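PDB 5X2E: tegumental protein 20.8 kDa from Clonorchis sinensis, which binds a calcium ion in the EF-hand pair of its N-terminal calmodulin-like domain, the part of this tegumental-allergen-like protein described here. Local coordinates for residues D11-N16 with Y20-Q25; N5-I10 with E55-K60. All coordinates share one frame; numbering follows the deposited sequence.

Contact 1 of 2, residues D11-N16 with Y20-Q25; sequences DKDGTN and YPELEQ. With CA (calcium ion), chain B.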
loop_
_atom_site.group_PDB
_atom_site.type_symbol
_atom_site.label_atom_id
_atom_site.label_comp_id
_atom_site.label_asym_id
_atom_site.label_seq_id
_atom_site.Cartn_x
_atom_site.Cartn_y
_atom_site.Cartn_z
ATOM N N ASP A 11 1.142 -4.128 -2.347
ATOM C CA ASP A 11 2.375 -3.982 -3.092
ATOM C C ASP A 11 3.020 -5.343 -3.302
ATOM O O ASP A 11 4.077 -5.683 -2.724
ATOM C CB ASP A 11 3.323 -3.040 -2.359
ATOM C CG ASP A 11 4.605 -2.844 -3.096
ATOM O OD1 ASP A 11 4.596 -2.832 -4.348
ATOM O OD2 ASP A 11 5.651 -2.741 -2.415
ATOM N N LYS A 12 2.368 -6.152 -4.124
ATOM C CA LYS A 12 2.677 -7.574 -4.188
ATOM C C LYS A 12 4.045 -7.856 -4.797
ATOM O O LYS A 12 4.605 -8.909 -4.557
ATOM C CB LYS A 12 1.603 -8.299 -4.989
ATOM C CG LYS A 12 1.383 -7.704 -6.336
ATOM C CD LYS A 12 0.235 -8.393 -7.032
ATOM C CE LYS A 12 0.348 -8.185 -8.505
ATOM N NZ LYS A 12 -0.450 -9.198 -9.226
ATOM N N ASP A 13 4.578 -6.927 -5.595
ATOM C CA ASP A 13 5.913 -7.142 -6.165
ATOM C C ASP A 13 7.038 -6.529 -5.327
ATOM O O ASP A 13 8.215 -6.635 -5.684
ATOM C CB ASP A 13 5.985 -6.653 -7.605
ATOM C CG ASP A 13 5.725 -5.183 -7.741
ATOM O OD1 ASP A 13 5.605 -4.432 -6.725
ATOM O OD2 ASP A 13 5.683 -4.736 -8.903
ATOM N N GLY A 14 6.709 -5.951 -4.167
ATOM C CA GLY A 14 7.737 -5.459 -3.271
ATOM C C GLY A 14 8.478 -4.222 -3.753
ATOM O O GLY A 14 9.525 -3.899 -3.194
ATOM N N THR A 15 7.966 -3.490 -4.741
ATOM C CA THR A 15 8.737 -2.340 -5.222
ATOM C C THR A 15 8.619 -1.129 -4.311
ATOM O O THR A 15 9.325 -0.135 -4.530
ATOM C CB THR A 15 8.296 -1.927 -6.649
ATOM O OG1 THR A 15 6.896 -1.556 -6.619
ATOM C CG2 THR A 15 8.539 -3.064 -7.648
ATOM N N ASN A 16 7.713 -1.193 -3.330
ATOM C CA ASN A 16 7.414 -0.039 -2.467
ATOM C C ASN A 16 6.821 1.142 -3.232
ATOM O O ASN A 16 6.793 2.285 -2.753
ATOM C CB ASN A 16 8.646 0.388 -1.670
ATOM C CG ASN A 16 9.100 -0.692 -0.735
ATOM O OD1 ASN A 16 8.311 -1.176 0.080
ATOM N ND2 ASN A 16 10.347 -1.129 -0.882
ATOM N N TYR A 20 -1.562 1.666 -9.632
ATOM C CA TYR A 20 -3.005 1.695 -9.654
ATOM C C TYR A 20 -3.626 0.294 -9.948
ATOM O O TYR A 20 -4.554 -0.119 -9.250
ATOM C CB TYR A 20 -3.501 2.759 -10.608
ATOM C CG TYR A 20 -3.224 4.219 -10.217
ATOM C CD1 TYR A 20 -2.760 4.579 -8.961
ATOM C CD2 TYR A 20 -3.446 5.228 -11.149
ATOM C CE1 TYR A 20 -2.559 5.924 -8.629
ATOM C CE2 TYR A 20 -3.229 6.550 -10.843
ATOM C CZ TYR A 20 -2.777 6.904 -9.580
ATOM O OH TYR A 20 -2.608 8.262 -9.322
ATOM N N PRO A 21 -3.049 -0.514 -10.865
ATOM C CA PRO A 21 -3.603 -1.886 -10.991
ATOM C C PRO A 21 -3.478 -2.712 -9.690
ATOM O O PRO A 21 -4.419 -3.460 -9.378
ATOM C CB PRO A 21 -2.759 -2.497 -12.126
ATOM C CG PRO A 21 -2.438 -1.264 -12.995
ATOM C CD PRO A 21 -2.146 -0.178 -11.982
ATOM N N GLU A 22 -2.360 -2.590 -8.960
ATOM C CA GLU A 22 -2.225 -3.303 -7.691
ATOM C C GLU A 22 -3.337 -2.929 -6.721
ATOM O O GLU A 22 -3.930 -3.798 -6.097
ATOM C CB GLU A 22 -0.852 -3.001 -7.045
ATOM C CG GLU A 22 0.286 -3.801 -7.653
ATOM C CD GLU A 22 1.657 -3.400 -7.100
ATOM O OE1 GLU A 22 1.827 -2.270 -6.581
ATOM O OE2 GLU A 22 2.607 -4.211 -7.161
ATOM N N LEU A 23 -3.596 -1.635 -6.590
ATOM C CA LEU A 23 -4.633 -1.139 -5.708
ATOM C C LEU A 23 -6.000 -1.653 -6.168
ATOM O O LEU A 23 -6.794 -2.144 -5.374
ATOM C CB LEU A 23 -4.582 0.395 -5.704
ATOM C CG LEU A 23 -5.717 1.103 -4.973
ATOM C CD1 LEU A 23 -5.723 0.767 -3.459
ATOM C CD2 LEU A 23 -5.582 2.594 -5.216
ATOM N N GLU A 24 -6.237 -1.589 -7.479
ATOM C CA GLU A 24 -7.517 -2.002 -8.017
ATOM C C GLU A 24 -7.749 -3.508 -7.852
ATOM O O GLU A 24 -8.875 -3.939 -7.543
ATOM C CB GLU A 24 -7.608 -1.552 -9.479
ATOM C CG GLU A 24 -7.723 -0.026 -9.524
ATOM C CD GLU A 24 -7.173 0.672 -10.708
ATOM O OE1 GLU A 24 -6.669 0.047 -11.662
ATOM O OE2 GLU A 24 -7.322 1.926 -10.675
ATOM N N GLN A 25 -6.691 -4.303 -8.004
ATOM C CA GLN A 25 -6.798 -5.744 -7.763
ATOM C C GLN A 25 -7.108 -6.038 -6.296
ATOM O O GLN A 25 -7.961 -6.853 -5.976
ATOM C CB GLN A 25 -5.517 -6.455 -8.166
ATOM C CG GLN A 25 -5.565 -7.941 -7.878
ATOM C CD GLN A 25 -4.411 -8.693 -8.457
ATOM O OE1 GLN A 25 -3.329 -8.135 -8.708
ATOM N NE2 GLN A 25 -4.628 -9.978 -8.696
HETATM CA CA CA B . 4.319 -2.455 -6.536
HETATM O O HOH W 1 -1.778 -11.894 -9.039
HETATM O O HOH W 2 4.242 -1.759 -8.774
#
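This is the calcium site of the first EF-hand, where the loop that follows helix 3-10 meets the first turns of helix 20-29 across a single ion. E22 closes the site by giving both carboxylate oxygens to the calcium ion, OE1 and OE2 each lying 2.5 Å from the metal. Its chain runs extended beyond CG (chi2 175°), which carries the carboxylate from the helix across to the loop. D11 OD1 lies 2.2 Å from the ion, although its side chain starts out pointing away from residues 20-25; with CG anti to the amide nitrogen (chi1 -179°), the carboxylate comes round to the metal beside that of E22. D13 approaches at about a right angle to E22, their carboxylate planes 73° apart, and D13 OD1 sits 3.0 Å from E22 OE2. The positive charge of the ion, which both oxygens bind, presumably offsets the repulsion between them. T15 OG1, at 2.7 Å from the calcium ion, a water and the backbone oxygen of V17 complete the shell.

Second-shell bonds hold the ligands in place. The amide of N16 donates to D11 OD2, which is also in a salt bridge with R72 of helix 65-79, and the amide of T15 reaches D13 OD1 from above the carboxylate plane, forming an Asx turn. E22 OE1 likewise accepts from the amide of S19. At the exposed margin, K12 NZ bonds Q25 OE1 at 3.1 Å, in the carbonyl plane on a lone pair, while Q25 NE2 turns to E29. Monodentate aspartates early in the loop and a bidentate glutamate on the exiting helix are the hallmark of the canonical EF-hand calcium loop.

Contact 2 of 2, residues N5-I10 with E55-K60; sequences NIFVSI and ETFCSK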
loop_
_atom_site.group_PDB
_atom_site.type_symbol
_atom_site.label_atom_id
_atom_site.label_comp_id
_atom_site.label_asym_id
_atom_site.label_seq_id
_atom_site.Cartn_x
_atom_site.Cartn_y
_atom_site.Cartn_z
ATOM N N ASN A 5 0.479 -3.605 7.250
ATOM C CA ASN A 5 0.114 -4.860 6.628
ATOM C C ASN A 5 -0.562 -4.678 5.266
ATOM O O ASN A 5 -0.239 -5.368 4.297
ATOM C CB ASN A 5 -0.817 -5.581 7.578
ATOM C CG ASN A 5 -1.101 -7.007 7.199
ATOM O OD1 ASN A 5 -0.989 -7.411 6.053
ATOM N ND2 ASN A 5 -1.529 -7.783 8.190
ATOM N N ILE A 6 -1.521 -3.758 5.191
ATOM C CA ILE A 6 -2.287 -3.587 3.953
ATOM C C ILE A 6 -1.363 -3.072 2.843
ATOM O O ILE A 6 -1.459 -3.534 1.704
ATOM C CB ILE A 6 -3.512 -2.667 4.195
ATOM C CG1 ILE A 6 -4.508 -3.379 5.132
ATOM C CG2 ILE A 6 -4.176 -2.277 2.865
ATOM C CD1 ILE A 6 -5.521 -2.462 5.800
ATOM N N PHE A 7 -0.443 -2.165 3.171
ATOM C CA PHE A 7 0.505 -1.661 2.159
ATOM C C PHE A 7 1.276 -2.843 1.569
ATOM O O PHE A 7 1.403 -2.981 0.350
ATOM C CB PHE A 7 1.517 -0.656 2.729
ATOM C CG PHE A 7 2.416 -0.100 1.673
ATOM C CD1 PHE A 7 2.120 1.122 1.092
ATOM C CD2 PHE A 7 3.566 -0.789 1.260
ATOM C CE1 PHE A 7 2.909 1.644 0.086
ATOM C CE2 PHE A 7 4.355 -0.278 0.238
ATOM C CZ PHE A 7 4.030 0.937 -0.341
ATOM N N VAL A 8 1.842 -3.655 2.450
ATOM C CA VAL A 8 2.606 -4.811 1.990
ATOM C C VAL A 8 1.743 -5.773 1.189
ATOM O O VAL A 8 2.161 -6.264 0.136
ATOM C CB VAL A 8 3.292 -5.499 3.179
ATOM C CG1 VAL A 8 3.863 -6.859 2.768
ATOM C CG2 VAL A 8 4.385 -4.569 3.715
ATOM N N SER A 9 0.499 -5.974 1.610
ATOM C CA SER A 9 -0.402 -6.825 0.837
ATOM C C SER A 9 -0.721 -6.302 -0.576
ATOM O O SER A 9 -0.767 -7.059 -1.551
ATOM C CB SER A 9 -1.701 -7.011 1.585
ATOM O OG SER A 9 -2.460 -7.985 0.903
ATOM N N ILE A 10 -0.954 -5.006 -0.686
ATOM C CA ILE A 10 -1.253 -4.422 -1.989
ATOM C C ILE A 10 -0.013 -4.452 -2.912
ATOM O O ILE A 10 -0.119 -4.765 -4.099
ATOM C CB ILE A 10 -1.769 -2.986 -1.832
ATOM C CG1 ILE A 10 -3.101 -2.970 -1.070
ATOM C CG2 ILE A 10 -1.921 -2.334 -3.201
ATOM C CD1 ILE A 10 -3.513 -1.568 -0.614
ATOM N N GLU A 55 6.951 6.279 0.579
ATOM C CA GLU A 55 7.285 7.559 1.233
ATOM C C GLU A 55 6.031 8.414 1.500
ATOM O O GLU A 55 5.847 8.961 2.582
ATOM C CB GLU A 55 8.299 8.369 0.394
ATOM C CG GLU A 55 9.721 7.787 0.368
ATOM C CD GLU A 55 10.466 7.904 1.692
ATOM O OE1 GLU A 55 10.192 8.795 2.516
ATOM O OE2 GLU A 55 11.340 7.101 1.926
ATOM N N THR A 56 5.176 8.559 0.496
ATOM C CA THR A 56 4.007 9.427 0.639
ATOM C C THR A 56 2.965 8.774 1.544
ATOM O O THR A 56 2.317 9.438 2.351
ATOM C CB THR A 56 3.424 9.762 -0.733
ATOM O OG1 THR A 56 4.434 10.445 -1.502
ATOM C CG2 THR A 56 2.226 10.660 -0.586
ATOM N N PHE A 57 2.807 7.466 1.383
ATOM C CA PHE A 57 1.921 6.690 2.240
ATOM C C PHE A 57 2.318 6.921 3.709
ATOM O O PHE A 57 1.479 7.272 4.550
ATOM C CB PHE A 57 2.013 5.211 1.842
ATOM C CG PHE A 57 1.150 4.279 2.628
ATOM C CD1 PHE A 57 1.695 3.533 3.667
ATOM C CD2 PHE A 57 -0.181 4.075 2.281
ATOM C CE1 PHE A 57 0.907 2.611 4.364
ATOM C CE2 PHE A 57 -0.946 3.159 2.958
ATOM C CZ PHE A 57 -0.394 2.421 4.001
ATOM N N CYS A 58 3.613 6.798 3.995
ATOM C CA CYS A 58 4.093 6.925 5.361
ATOM C C CYS A 58 3.963 8.354 5.885
ATOM O O CYS A 58 3.596 8.583 7.041
ATOM C CB CYS A 58 5.548 6.469 5.471
ATOM S SG CYS A 58 5.764 4.684 5.378
ATOM N N SER A 59 4.297 9.332 5.050
ATOM C CA SER A 59 4.172 10.723 5.485
ATOM C C SER A 59 2.730 11.075 5.873
ATOM O O SER A 59 2.493 11.781 6.851
ATOM C CB SER A 59 4.682 11.650 4.389
ATOM O OG SER A 59 6.084 11.489 4.250
ATOM N N LYS A 60 1.767 10.576 5.108
ATOM C CA LYS A 60 0.362 10.888 5.371
ATOM C C LYS A 60 -0.133 10.214 6.639
ATOM O O LYS A 60 -0.975 10.759 7.342
ATOM C CB LYS A 60 -0.526 10.488 4.189
ATOM C CG LYS A 60 -0.278 11.308 2.929
ATOM C CD LYS A 60 -0.701 12.773 3.082
ATOM C CE LYS A 60 -0.362 13.542 1.809
ATOM N NZ LYS A 60 -0.808 14.963 1.836
#
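Helices 3-10 and 54-61 face each other at a distance, their backbones coming nearest at F7 and F57, whose CA atoms are 8.5 Å apart. That spacing is bridged by one pair of aromatic side chains, both buried. F7 turns an edge toward the face of F57 in an edge-to-face pair, the ring centroids 4.9 Å apart and the planes inclined at 51°, well short of perpendicular. The leading atom is F7 CD1, which stands 3.5 Å above the F57 plane, over the centre of the ring; it therefore touches much of the face at once, with its nearest approach, 3.6 Å, to F57 CD1. Behind it, F7 CB lies on the same side of the F57 plane, past the CE1-CZ rim, 3.7 Å from F57 CE1.

Each phenylalanine has CG anti to its main-chain nitrogen (chi1 -177° for F7 and -180° for F57), an arrangement that sends the two side chains out from their helices to slide past each other in opposite directions. The meeting is wholly apolar, resting on van der Waals contact and on the attraction between ring hydrogens and the pi cloud. Neighbours extend it into a larger core: F44 of helix 35-44 packs against F57 with its ring also inclined, and L63 adjoins F57. F7 additionally touches N16 of the calcium loop and R72 of helix 65-79. The F7 side chain lies about 7 Å from the calcium ion, which places this end of the pair next to the metal loop. As a worked example, it illustrates how the entering helix of the first EF-hand and the exiting helix of the second share phenylalanines in the interior of a paired EF-hand domain.

Overall arrangement
From the N terminus the chain passes along helix 3-10 directly into the calcium loop, and contact 1 closes a short circuit there: 11-16 meets 20-25 after only the three residues of strand 17-19. Contact 2 closes a much wider loop, bringing 5-10 against 55-60 after helices 20-29 and 35-44 and both strands of the small antiparallel sheet, 17-19 with 51-53. Contact 1 is thus nested within contact 2. Their centres lie 11 Å apart and they touch, I10 packing on E22. The local contact shapes the first EF-hand; the long-range one ties its entering helix to the exiting helix of the second.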